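Local coordinates for protein luciferase-like monooxygenase (Streptomyces bottropensis, PDB 4US5) that probably acts as a flavin-utilising monooxygenase of the bacterial luciferase family, adding oxygen from molecular oxygen to its substrate, at residues A22-H27 with F53-A58; H27-A32 with E60-R65; A173-A178 with P196-E201; F281-Y286 with A302-A307. One frame throughout, in Å; residues are numbered along the deposited sequence.

The four contacts form two pairs on opposite sides of one TIM-barrel chain. Contacts 1 and 2 share helix 21-38 and His27, and their centres are about 9 Å apart. They join this helix to the loop 53-58 and to helix 59-68, and their segments alternate along the chain. Both touch the second subunit. Contacts 3 and 4 come later in the chain, with centres about 11 Å apart. A salt bridge, Arg200 NH2 to Glu282 OE2 at 2.8 Å, ties them together around helices 199-209 and 291-305. About 28 Å separates the centres of contacts 1 and 4. One pair thus lies by the dimer partner, while no second chain touches the other.

Contact 1: A22-H27 with F53-A58; sequences AHSLQH and FNAVPA. With NA (sodium ion), chain L; NA (sodium ion), chain Q.
Leu25 and Ala55 meet where the first helix of the TIM barrel, 21-38, packs against the loop between strand 42-45 and helix 59-68. The tight part is small and apolar. Leu25 CD2 presses on Val56 CG2 at 3.5 Å, closer than usual for two methyl carbons. The same CD2 lies 3.9 Å from Ala55 CB. Leu25 reaches this spot because CG stands beside its backbone N (chi1 -54°) and CD2 then turns in to the loop. Ser24 adds its CB, 3.7 Å from Ala55 CB. Ser24 OG is hydrogen-bonded to Pro14 O. No hydrogen bond crosses the contact, and Ala55 O is buried without a partner in the model.

The other side is looser. Gln26 is exposed, on a side of the helix that faces Leu100 of the second subunit. Phe53, at the start of segment 53-58, is partly exposed and meets the ring of Phe246 edge-to-face. Two sodium ions sit close by. One is bound by Asn54 O at 2.8 Å, together with His48 O, Glu51 O and Ser159 OG of the second subunit. The other is held by Glu11, by a water, and by Ser24 O at 2.7 Å.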
loop_
_atom_site.group_PDB
_atom_site.type_symbol
_atom_site.label_atom_id
_atom_site.label_comp_id
_atom_site.label_asym_id
_atom_site.label_seq_id
_atom_site.Cartn_x
_atom_site.Cartn_y
_atom_site.Cartn_z
ATOM N N ALA B 22 7.795 -14.468 3.489
ATOM C CA ALA B 22 6.743 -14.241 4.465
ATOM C C ALA B 22 7.288 -14.146 5.905
ATOM O O ALA B 22 6.801 -13.370 6.714
ATOM C CB ALA B 22 5.708 -15.338 4.382
ATOM N N HIS B 23 8.317 -14.917 6.205
ATOM C CA HIS B 23 8.977 -14.807 7.521
ATOM C C HIS B 23 9.617 -13.445 7.682
ATOM O O HIS B 23 9.541 -12.852 8.758
ATOM C CB HIS B 23 10.045 -15.857 7.693
ATOM C CG HIS B 23 9.513 -17.249 7.868
ATOM N ND1 HIS B 23 9.464 -18.160 6.845
ATOM C CD2 HIS B 23 9.008 -17.876 8.955
ATOM C CE1 HIS B 23 8.943 -19.289 7.288
ATOM N NE2 HIS B 23 8.660 -19.139 8.564
ATOM N N SER B 24 10.260 -12.964 6.615
ATOM C CA SER B 24 10.916 -11.671 6.629
ATOM C C SER B 24 9.936 -10.594 6.986
ATOM O O SER B 24 10.221 -9.707 7.829
ATOM C CB SER B 24 11.541 -11.347 5.264
ATOM O OG SER B 24 12.507 -12.322 4.897
ATOM N N LEU B 25 8.753 -10.627 6.356
ATOM C CA LEU B 25 7.734 -9.626 6.661
ATOM C C LEU B 25 7.262 -9.680 8.112
ATOM O O LEU B 25 7.085 -8.648 8.766
ATOM C CB LEU B 25 6.535 -9.729 5.681
ATOM C CG LEU B 25 6.896 -9.665 4.204
ATOM C CD1 LEU B 25 5.651 -9.688 3.345
ATOM C CD2 LEU B 25 7.746 -8.456 3.861
ATOM N N GLN B 26 7.007 -10.886 8.612
ATOM C CA GLN B 26 6.596 -11.061 9.993
ATOM C C GLN B 26 7.694 -10.556 10.933
ATOM O O GLN B 26 7.429 -9.890 11.937
ATOM C CB GLN B 26 6.240 -12.560 10.293
ATOM C CG GLN B 26 4.924 -13.037 9.614
ATOM C CD GLN B 26 3.744 -12.126 9.921
ATOM O OE1 GLN B 26 3.494 -11.807 11.084
ATOM N NE2 GLN B 26 3.066 -11.629 8.865
ATOM N N HIS B 27 8.928 -10.859 10.590
ATOM C CA HIS B 27 10.052 -10.365 11.400
ATOM C C HIS B 27 10.179 -8.864 11.393
ATOM O O HIS B 27 10.615 -8.269 12.404
ATOM C CB HIS B 27 11.335 -11.022 10.978
ATOM C CG HIS B 27 11.431 -12.439 11.399
ATOM N ND1 HIS B 27 12.204 -13.354 10.734
ATOM C CD2 HIS B 27 10.790 -13.124 12.381
ATOM C CE1 HIS B 27 12.025 -14.553 11.258
ATOM N NE2 HIS B 27 11.200 -14.438 12.287
ATOM N N PHE B 53 16.788 -12.044 -2.090
ATOM C CA PHE B 53 17.271 -11.875 -0.723
ATOM C C PHE B 53 16.673 -10.634 -0.033
ATOM O O PHE B 53 17.026 -10.387 1.104
ATOM C CB PHE B 53 18.806 -11.784 -0.667
ATOM C CG PHE B 53 19.381 -10.797 -1.656
ATOM C CD1 PHE B 53 19.520 -9.462 -1.316
ATOM C CD2 PHE B 53 19.783 -11.216 -2.912
ATOM C CE1 PHE B 53 20.044 -8.540 -2.239
ATOM C CE2 PHE B 53 20.316 -10.326 -3.819
ATOM C CZ PHE B 53 20.431 -8.975 -3.490
ATOM N N ASN B 54 15.769 -9.914 -0.695
ATOM C CA ASN B 54 15.027 -8.817 -0.038
ATOM C C ASN B 54 13.543 -8.984 -0.339
ATOM O O ASN B 54 13.151 -9.142 -1.505
ATOM C CB ASN B 54 15.534 -7.478 -0.523
ATOM C CG ASN B 54 16.878 -7.107 0.060
ATOM O OD1 ASN B 54 17.139 -7.270 1.252
ATOM N ND2 ASN B 54 17.731 -6.516 -0.773
ATOM N N ALA B 55 12.709 -8.872 0.689
ATOM C CA ALA B 55 11.284 -9.278 0.602
ATOM C C ALA B 55 10.257 -8.186 0.223
ATOM O O ALA B 55 9.099 -8.505 0.015
ATOM C CB ALA B 55 10.860 -9.903 1.910
ATOM N N VAL B 56 10.660 -6.921 0.182
ATOM C CA VAL B 56 9.702 -5.835 0.053
ATOM C C VAL B 56 9.967 -4.946 -1.156
ATOM O O VAL B 56 10.804 -4.027 -1.106
ATOM C CB VAL B 56 9.674 -4.914 1.293
ATOM C CG1 VAL B 56 8.617 -3.824 1.115
ATOM C CG2 VAL B 56 9.357 -5.711 2.522
ATOM N N PRO B 57 9.216 -5.182 -2.232
ATOM C CA PRO B 57 9.239 -4.287 -3.375
ATOM C C PRO B 57 8.268 -3.117 -3.220
ATOM O O PRO B 57 8.330 -2.159 -4.035
ATOM C CB PRO B 57 8.800 -5.196 -4.531
ATOM C CG PRO B 57 7.875 -6.175 -3.906
ATOM C CD PRO B 57 8.386 -6.360 -2.473
ATOM N N ALA B 58 7.332 -3.219 -2.261
ATOM C CA ALA B 58 6.238 -2.254 -2.081
ATOM C C ALA B 58 6.177 -1.803 -0.614
ATOM O O ALA B 58 5.370 -2.296 0.170
ATOM C CB ALA B 58 4.915 -2.836 -2.506
HETATM NA NA NA L . 12.715 -8.735 8.145
HETATM NA NA NA Q . 13.033 -8.037 -4.039
HETATM O O HOH W 1 14.781 -10.772 7.878
#

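Contact 2: H27-A32 with E60-R65; sequences HSIELA and EILIAR. With NA (sodium ion), chain O.
Ile29 CD1 sits over the centre of one face of the Arg65 guanidinium, with 3.7 Å between this methyl and CZ. The two side chains cross at about a right angle. The nitrogens of the flat group are engaged by others: NE forms a salt bridge with Glu69, and NH1 bonds to Tyr101 OH of the second subunit. Arg65 CG, anti to the backbone N (chi1 173°), lies 3.8 Å from Ile29 CD1. A bend at chi2 (58°) then folds the rest of the chain so that the guanidinium lies against that methyl. A leucine in place of Arg65 would probably leave Glu69 without its charged mate and break the link to Tyr101 of the second subunit.

One turn earlier, Leu62 takes over. Its CD2 comes to 3.7 Å from Ser28 CB. Ser28 OG has polar partners of its own, Glu11 and Ser24 O. The Glu60 carboxylate takes another direction. Its OE1 binds a sodium ion at 2.9 Å, together with Glu47 and a water, while OE2 forms a salt bridge with Lys89 of the second subunit. The axes of the two segments approach to 10.9 Å and cross at -47°. This is the packing of consecutive outer helices in a TIM barrel, here 21-38 and 59-68, joined through strand 42-45.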
loop_
_atom_site.group_PDB
_atom_site.type_symbol
_atom_site.label_atom_id
_atom_site.label_comp_id
_atom_site.label_asym_id
_atom_site.label_seq_id
_atom_site.Cartn_x
_atom_site.Cartn_y
_atom_site.Cartn_z
ATOM N N HIS B 27 8.928 -10.859 10.590
ATOM C CA HIS B 27 10.052 -10.365 11.400
ATOM C C HIS B 27 10.179 -8.864 11.393
ATOM O O HIS B 27 10.615 -8.269 12.404
ATOM C CB HIS B 27 11.335 -11.022 10.978
ATOM C CG HIS B 27 11.431 -12.439 11.399
ATOM N ND1 HIS B 27 12.204 -13.354 10.734
ATOM C CD2 HIS B 27 10.790 -13.124 12.381
ATOM C CE1 HIS B 27 12.025 -14.553 11.258
ATOM N NE2 HIS B 27 11.200 -14.438 12.287
ATOM N N SER B 28 9.765 -8.221 10.301
ATOM C CA SER B 28 9.776 -6.737 10.215
ATOM C C SER B 28 8.831 -6.156 11.168
ATOM O O SER B 28 9.129 -5.192 11.890
ATOM C CB SER B 28 9.406 -6.259 8.797
ATOM O OG SER B 28 10.396 -6.637 7.874
ATOM N N ILE B 29 7.653 -6.750 11.233
ATOM C CA ILE B 29 6.647 -6.299 12.188
ATOM C C ILE B 29 7.096 -6.449 13.644
ATOM O O ILE B 29 6.938 -5.523 14.455
ATOM C CB ILE B 29 5.325 -7.078 11.950
ATOM C CG1 ILE B 29 4.785 -6.737 10.569
ATOM C CG2 ILE B 29 4.297 -6.759 13.018
ATOM C CD1 ILE B 29 3.687 -7.674 10.069
ATOM N N GLU B 30 7.691 -7.597 13.958
ATOM C CA GLU B 30 8.225 -7.850 15.273
ATOM C C GLU B 30 9.317 -6.838 15.659
ATOM O O GLU B 30 9.321 -6.270 16.779
ATOM C CB GLU B 30 8.834 -9.245 15.350
ATOM C CG GLU B 30 9.133 -9.638 16.789
ATOM C CD GLU B 30 9.631 -11.067 16.965
ATOM O OE1 GLU B 30 9.992 -11.734 15.948
ATOM O OE2 GLU B 30 9.688 -11.502 18.161
ATOM N N LEU B 31 10.185 -6.547 14.721
ATOM C CA LEU B 31 11.244 -5.559 14.964
ATOM C C LEU B 31 10.666 -4.177 15.161
ATOM O O LEU B 31 11.106 -3.428 16.044
ATOM C CB LEU B 31 12.276 -5.577 13.854
ATOM C CG LEU B 31 13.395 -4.561 13.968
ATOM C CD1 LEU B 31 14.199 -4.753 15.243
ATOM C CD2 LEU B 31 14.297 -4.642 12.736
ATOM N N ALA B 32 9.660 -3.813 14.373
ATOM C CA ALA B 32 9.025 -2.518 14.522
ATOM C C ALA B 32 8.329 -2.346 15.892
ATOM O O ALA B 32 8.417 -1.305 16.487
ATOM C CB ALA B 32 8.023 -2.288 13.415
ATOM N N GLU B 60 5.103 0.689 0.857
ATOM C CA GLU B 60 3.835 1.292 1.280
ATOM C C GLU B 60 2.879 0.281 1.906
ATOM O O GLU B 60 2.096 0.608 2.819
ATOM C CB GLU B 60 3.181 2.033 0.114
ATOM C CG GLU B 60 2.723 1.165 -1.061
ATOM C CD GLU B 60 3.788 0.882 -2.113
ATOM O OE1 GLU B 60 5.009 0.997 -1.840
ATOM O OE2 GLU B 60 3.389 0.533 -3.256
ATOM N N ILE B 61 2.961 -0.966 1.458
ATOM C CA ILE B 61 2.094 -2.034 2.013
ATOM C C ILE B 61 2.548 -2.418 3.417
ATOM O O ILE B 61 1.716 -2.509 4.354
ATOM C CB ILE B 61 2.109 -3.298 1.110
ATOM C CG1 ILE B 61 1.548 -2.953 -0.289
ATOM C CG2 ILE B 61 1.332 -4.425 1.785
ATOM C CD1 ILE B 61 0.131 -2.411 -0.279
ATOM N N LEU B 62 3.851 -2.575 3.612
ATOM C CA LEU B 62 4.360 -2.866 4.940
ATOM C C LEU B 62 4.207 -1.667 5.914
ATOM O O LEU B 62 3.935 -1.856 7.077
ATOM C CB LEU B 62 5.826 -3.334 4.855
ATOM C CG LEU B 62 6.374 -4.096 6.054
ATOM C CD1 LEU B 62 5.572 -5.325 6.392
ATOM C CD2 LEU B 62 7.842 -4.471 5.896
ATOM N N ILE B 63 4.348 -0.439 5.403
ATOM C CA ILE B 63 4.089 0.752 6.184
ATOM C C ILE B 63 2.655 0.769 6.697
ATOM O O ILE B 63 2.396 1.025 7.893
ATOM C CB ILE B 63 4.413 2.033 5.388
ATOM C CG1 ILE B 63 5.916 2.079 5.088
ATOM C CG2 ILE B 63 3.964 3.262 6.149
ATOM C CD1 ILE B 63 6.236 2.949 3.927
ATOM N N ALA B 64 1.717 0.478 5.834
ATOM C CA ALA B 64 0.306 0.477 6.217
ATOM C C ALA B 64 0.048 -0.499 7.372
ATOM O O ALA B 64 -0.754 -0.224 8.276
ATOM C CB ALA B 64 -0.529 0.104 5.005
ATOM N N ARG B 65 0.721 -1.636 7.343
ATOM C CA ARG B 65 0.575 -2.621 8.404
ATOM C C ARG B 65 1.302 -2.212 9.675
ATOM O O ARG B 65 0.750 -2.269 10.766
ATOM C CB ARG B 65 1.065 -3.972 7.932
ATOM C CG ARG B 65 1.110 -5.058 9.019
ATOM C CD ARG B 65 -0.255 -5.282 9.661
ATOM N NE ARG B 65 -0.174 -6.377 10.611
ATOM C CZ ARG B 65 -0.031 -7.660 10.302
ATOM N NH1 ARG B 65 -0.099 -8.075 9.056
ATOM N NH2 ARG B 65 0.163 -8.559 11.279
HETATM NA NA NA O . 6.749 1.864 -3.946
HETATM O O HOH W 2 5.106 3.824 -5.077
#

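Contact 3: A173-A178 with P196-E201; sequences ASVSSA and PQFTRE
Helices 175-184 and 199-209 follow each other round the TIM barrel, with strand 188-191 between them, and their first turns meet through Val175, Phe198 and Glu201. Val175 is the hub. Its CG2 lies 3.8 Å from Glu201 CD and 4.1 Å from Phe198 CB. Its CG1 also comes within 3.9 Å of Glu201 OE2, so both methyls touch the carboxylate. The Glu201 chain is extended, with CG anti to the backbone N (chi1 180°), and crosses Val175 at about a right angle. The Phe198 ring is covered on one face by Gln197 CG, from its own segment, offset toward the rim.

The start of helix 175-184 is capped by a serine. Ser174 is its N-cap, and Ser177 N donates to Ser174 OG at 3.0 Å with an angle of 151°. Ser177 OG returns a bond to Ser174 O at 2.7 Å, arriving 24° out of the carbonyl plane. This cap probably helps fix the first turn, from which Val175 points toward Phe198 and Glu201.

No hydrogen bond or salt bridge joins the two segments. Methyl groups rest against an exposed acid group, so the charge of Glu201 is probably stabilised mainly by solvent and not by Val175.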
loop_
_atom_site.group_PDB
_atom_site.type_symbol
_atom_site.label_atom_id
_atom_site.label_comp_id
_atom_site.label_asym_id
_atom_site.label_seq_id
_atom_site.Cartn_x
_atom_site.Cartn_y
_atom_site.Cartn_z
ATOM N N ALA B 173 23.310 8.402 -1.427
ATOM C CA ALA B 173 24.566 7.727 -1.198
ATOM C C ALA B 173 25.638 8.333 -2.116
ATOM O O ALA B 173 26.470 7.614 -2.661
ATOM C CB ALA B 173 24.407 6.268 -1.487
ATOM N N SER B 174 25.592 9.650 -2.234
ATOM C CA SER B 174 26.460 10.410 -3.137
ATOM C C SER B 174 26.530 11.853 -2.686
ATOM O O SER B 174 25.608 12.375 -2.068
ATOM C CB SER B 174 25.941 10.344 -4.572
ATOM O OG SER B 174 24.738 11.082 -4.751
ATOM N N VAL B 175 27.634 12.518 -3.031
ATOM C CA VAL B 175 27.759 13.952 -2.760
ATOM C C VAL B 175 26.721 14.744 -3.543
ATOM O O VAL B 175 26.136 15.699 -3.029
ATOM C CB VAL B 175 29.185 14.471 -3.077
ATOM C CG1 VAL B 175 29.282 15.986 -2.839
ATOM C CG2 VAL B 175 30.191 13.766 -2.209
ATOM N N SER B 176 26.435 14.304 -4.758
ATOM C CA SER B 176 25.434 14.953 -5.580
ATOM C C SER B 176 24.044 14.979 -4.914
ATOM O O SER B 176 23.335 15.990 -4.944
ATOM C CB SER B 176 25.430 14.230 -6.947
ATOM O OG SER B 176 24.204 13.664 -7.324
ATOM N N SER B 177 23.662 13.881 -4.270
ATOM C CA SER B 177 22.347 13.840 -3.603
ATOM C C SER B 177 22.299 14.808 -2.450
ATOM O O SER B 177 21.270 15.400 -2.165
ATOM C CB SER B 177 22.029 12.379 -3.131
ATOM O OG SER B 177 22.990 11.923 -2.199
ATOM N N ALA B 178 23.418 14.931 -1.747
ATOM C CA ALA B 178 23.510 15.803 -0.619
ATOM C C ALA B 178 23.355 17.287 -1.080
ATOM O O ALA B 178 22.745 18.082 -0.388
ATOM C CB ALA B 178 24.842 15.593 0.098
ATOM N N PRO B 196 30.782 4.567 1.771
ATOM C CA PRO B 196 31.539 5.028 2.920
ATOM C C PRO B 196 32.738 5.904 2.517
ATOM O O PRO B 196 33.246 6.635 3.353
ATOM C CB PRO B 196 32.028 3.736 3.572
ATOM C CG PRO B 196 32.010 2.734 2.470
ATOM C CD PRO B 196 30.859 3.120 1.598
ATOM N N GLN B 197 33.133 5.869 1.251
ATOM C CA GLN B 197 34.241 6.741 0.805
ATOM C C GLN B 197 33.891 8.238 0.846
ATOM O O GLN B 197 34.781 9.054 0.952
ATOM C CB GLN B 197 34.733 6.331 -0.598
ATOM C CG GLN B 197 33.709 6.508 -1.702
ATOM C CD GLN B 197 32.943 5.226 -2.013
ATOM O OE1 GLN B 197 32.541 4.451 -1.098
ATOM N NE2 GLN B 197 32.728 4.988 -3.303
ATOM N N PHE B 198 32.610 8.601 0.802
ATOM C CA PHE B 198 32.213 10.004 0.736
ATOM C C PHE B 198 31.333 10.507 1.876
ATOM O O PHE B 198 30.794 11.599 1.810
ATOM C CB PHE B 198 31.509 10.260 -0.602
ATOM C CG PHE B 198 32.396 10.013 -1.813
ATOM C CD1 PHE B 198 33.576 10.711 -1.964
ATOM C CD2 PHE B 198 32.001 9.156 -2.822
ATOM C CE1 PHE B 198 34.388 10.511 -3.070
ATOM C CE2 PHE B 198 32.802 8.956 -3.945
ATOM C CZ PHE B 198 34.003 9.637 -4.062
ATOM N N THR B 199 31.194 9.712 2.932
ATOM C CA THR B 199 30.303 10.080 4.020
ATOM C C THR B 199 30.604 11.454 4.603
ATOM O O THR B 199 29.724 12.306 4.708
ATOM C CB THR B 199 30.375 9.025 5.145
ATOM O OG1 THR B 199 30.093 7.729 4.586
ATOM C CG2 THR B 199 29.363 9.344 6.248
ATOM N N ARG B 200 31.850 11.674 5.004
ATOM C CA ARG B 200 32.214 12.949 5.596
ATOM C C ARG B 200 31.951 14.115 4.648
ATOM O O ARG B 200 31.315 15.112 5.031
ATOM C CB ARG B 200 33.678 12.922 6.058
ATOM C CG ARG B 200 34.134 14.244 6.667
ATOM C CD ARG B 200 35.570 14.149 7.089
ATOM N NE ARG B 200 35.778 13.337 8.298
ATOM C CZ ARG B 200 35.607 13.763 9.540
ATOM N NH1 ARG B 200 35.155 14.974 9.789
ATOM N NH2 ARG B 200 35.882 12.976 10.547
ATOM N N GLU B 201 32.380 13.993 3.414
ATOM C CA GLU B 201 32.189 15.071 2.433
ATOM C C GLU B 201 30.719 15.344 2.172
ATOM O O GLU B 201 30.289 16.510 2.105
ATOM C CB GLU B 201 32.911 14.768 1.103
ATOM C CG GLU B 201 32.738 15.849 0.049
ATOM C CD GLU B 201 33.374 15.537 -1.300
ATOM O OE1 GLU B 201 34.089 14.525 -1.438
ATOM O OE2 GLU B 201 33.160 16.328 -2.234
#

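Contact 4: F281-Y286 with A302-A307; sequences FEWPRY and ADATGA
Trp283 reaches Ala304 and Thr305 because its CG stands anti to the carbonyl carbon (chi1 -61°) and a chi2 of -54° turns the six-membered ring to the helix. Thr305 has OG1 between its backbone N and carbonyl carbon (chi1 56°), with CG2 left to meet the ring. The contact joins the loop before strand 286-289 of the TIM barrel to the C-terminal end of helix 291-305.

Ala304 CB comes in at the edge of the indole, near its plane, 3.6 Å from Trp283 CZ2. Thr305 CG2 meets the CH2-CZ3 bond obliquely, 4.0 Å from each of these Trp283 atoms. Thr305 OG1 is bonded to Met301 O and takes no part in this packing. One face of the indole is partly covered by Glu282 CD, offset toward the rim. Thr199 and Arg200 of helix 199-209 and Gln297 and Met301 of helix 291-305 also pack on Trp283. With an alanine at Trp283, the methyls of Ala304 and Thr305 would probably lose their aromatic partner, and a gap would be likely to open between the loop and both helices.

Beyond the contact the chain leaves the helix at Gly306, which has positive phi (72°), and heads for strand 309-313. Weak bonds close the turn: Gly306 N to Ala302 O at 2.9 Å, and Ala307 N to the same Ala302 O at 3.1 Å.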
loop_
_atom_site.group_PDB
_atom_site.type_symbol
_atom_site.label_atom_id
_atom_site.label_comp_id
_atom_site.label_asym_id
_atom_site.label_seq_id
_atom_site.Cartn_x
_atom_site.Cartn_y
_atom_site.Cartn_z
ATOM N N PHE B 281 38.287 2.660 4.531
ATOM C CA PHE B 281 37.711 3.985 4.530
ATOM C C PHE B 281 38.035 4.623 5.874
ATOM O O PHE B 281 38.536 3.976 6.780
ATOM C CB PHE B 281 36.189 3.905 4.328
ATOM C CG PHE B 281 35.780 3.047 3.159
ATOM C CD1 PHE B 281 35.938 3.507 1.859
ATOM C CD2 PHE B 281 35.321 1.742 3.360
ATOM C CE1 PHE B 281 35.602 2.720 0.776
ATOM C CE2 PHE B 281 34.957 0.960 2.276
ATOM C CZ PHE B 281 35.084 1.453 0.983
ATOM N N GLU B 282 37.677 5.880 6.022
ATOM C CA GLU B 282 37.845 6.536 7.303
ATOM C C GLU B 282 37.120 5.737 8.408
ATOM O O GLU B 282 37.671 5.473 9.478
ATOM C CB GLU B 282 37.325 7.960 7.241
ATOM C CG GLU B 282 37.421 8.638 8.601
ATOM C CD GLU B 282 37.004 10.081 8.606
ATOM O OE1 GLU B 282 36.386 10.558 7.621
ATOM O OE2 GLU B 282 37.255 10.706 9.640
ATOM N N TRP B 283 35.865 5.384 8.145
ATOM C CA TRP B 283 35.057 4.637 9.076
ATOM C C TRP B 283 34.719 3.285 8.472
ATOM O O TRP B 283 34.545 3.180 7.259
ATOM C CB TRP B 283 33.776 5.400 9.415
ATOM C CG TRP B 283 34.020 6.719 10.053
ATOM C CD1 TRP B 283 34.768 6.964 11.160
ATOM C CD2 TRP B 283 33.486 7.973 9.641
ATOM N NE1 TRP B 283 34.751 8.282 11.467
ATOM C CE2 TRP B 283 33.954 8.935 10.554
ATOM C CE3 TRP B 283 32.643 8.385 8.608
ATOM C CZ2 TRP B 283 33.617 10.288 10.456
ATOM C CZ3 TRP B 283 32.287 9.725 8.542
ATOM C CH2 TRP B 283 32.788 10.653 9.454
ATOM N N PRO B 284 34.548 2.253 9.321
ATOM C CA PRO B 284 34.234 0.944 8.730
ATOM C C PRO B 284 32.911 1.006 7.955
ATOM O O PRO B 284 31.968 1.654 8.411
ATOM C CB PRO B 284 34.130 0.013 9.949
ATOM C CG PRO B 284 34.026 0.891 11.143
ATOM C CD PRO B 284 34.572 2.233 10.787
ATOM N N ARG B 285 32.820 0.289 6.850
ATOM C CA ARG B 285 31.587 0.267 6.086
ATOM C C ARG B 285 30.411 -0.236 6.954
ATOM O O ARG B 285 29.308 0.342 6.948
ATOM C CB ARG B 285 31.710 -0.626 4.866
ATOM C CG ARG B 285 30.445 -0.602 4.002
ATOM C CD ARG B 285 30.430 -1.686 2.974
ATOM N NE ARG B 285 31.385 -1.410 1.895
ATOM C CZ ARG B 285 31.134 -0.626 0.858
ATOM N NH1 ARG B 285 29.989 -0.003 0.744
ATOM N NH2 ARG B 285 32.062 -0.441 -0.054
ATOM N N TYR B 286 30.666 -1.325 7.658
ATOM C CA TYR B 286 29.709 -1.934 8.560
ATOM C C TYR B 286 30.306 -1.899 9.965
ATOM O O TYR B 286 31.475 -2.259 10.175
ATOM C CB TYR B 286 29.455 -3.389 8.158
ATOM C CG TYR B 286 28.988 -3.579 6.735
ATOM C CD1 TYR B 286 28.163 -2.663 6.108
ATOM C CD2 TYR B 286 29.357 -4.715 6.018
ATOM C CE1 TYR B 286 27.715 -2.874 4.821
ATOM C CE2 TYR B 286 28.907 -4.930 4.721
ATOM C CZ TYR B 286 28.110 -4.009 4.127
ATOM O OH TYR B 286 27.657 -4.194 2.860
ATOM N N ALA B 302 28.618 10.210 14.189
ATOM C CA ALA B 302 27.547 11.198 14.356
ATOM C C ALA B 302 28.063 12.631 14.645
ATOM O O ALA B 302 27.570 13.596 14.070
ATOM C CB ALA B 302 26.578 10.750 15.421
ATOM N N ASP B 303 29.054 12.747 15.522
ATOM C CA ASP B 303 29.648 14.045 15.844
ATOM C C ASP B 303 30.220 14.668 14.591
ATOM O O ASP B 303 30.012 15.852 14.323
ATOM C CB ASP B 303 30.769 13.900 16.882
ATOM C CG ASP B 303 30.261 13.614 18.261
ATOM O OD1 ASP B 303 29.072 13.801 18.531
ATOM O OD2 ASP B 303 31.059 13.165 19.107
ATOM N N ALA B 304 30.955 13.863 13.814
ATOM C CA ALA B 304 31.621 14.368 12.629
ATOM C C ALA B 304 30.666 14.824 11.534
ATOM O O ALA B 304 30.954 15.776 10.817
ATOM C CB ALA B 304 32.588 13.335 12.086
ATOM N N THR B 305 29.534 14.114 11.393
ATOM C CA THR B 305 28.621 14.365 10.313
ATOM C C THR B 305 27.475 15.293 10.683
ATOM O O THR B 305 26.731 15.706 9.811
ATOM C CB THR B 305 28.025 13.039 9.806
ATOM O OG1 THR B 305 27.396 12.353 10.903
ATOM C CG2 THR B 305 29.140 12.154 9.200
ATOM N N GLY B 306 27.318 15.586 11.971
ATOM C CA GLY B 306 26.190 16.359 12.459
ATOM C C GLY B 306 24.891 15.576 12.431
ATOM O O GLY B 306 23.828 16.162 12.485
ATOM N N ALA B 307 24.980 14.250 12.403
ATOM C CA ALA B 307 23.782 13.413 12.339
ATOM C C ALA B 307 22.989 13.525 13.656
ATOM O O ALA B 307 23.558 13.430 14.724
ATOM C CB ALA B 307 24.157 11.976 12.072
#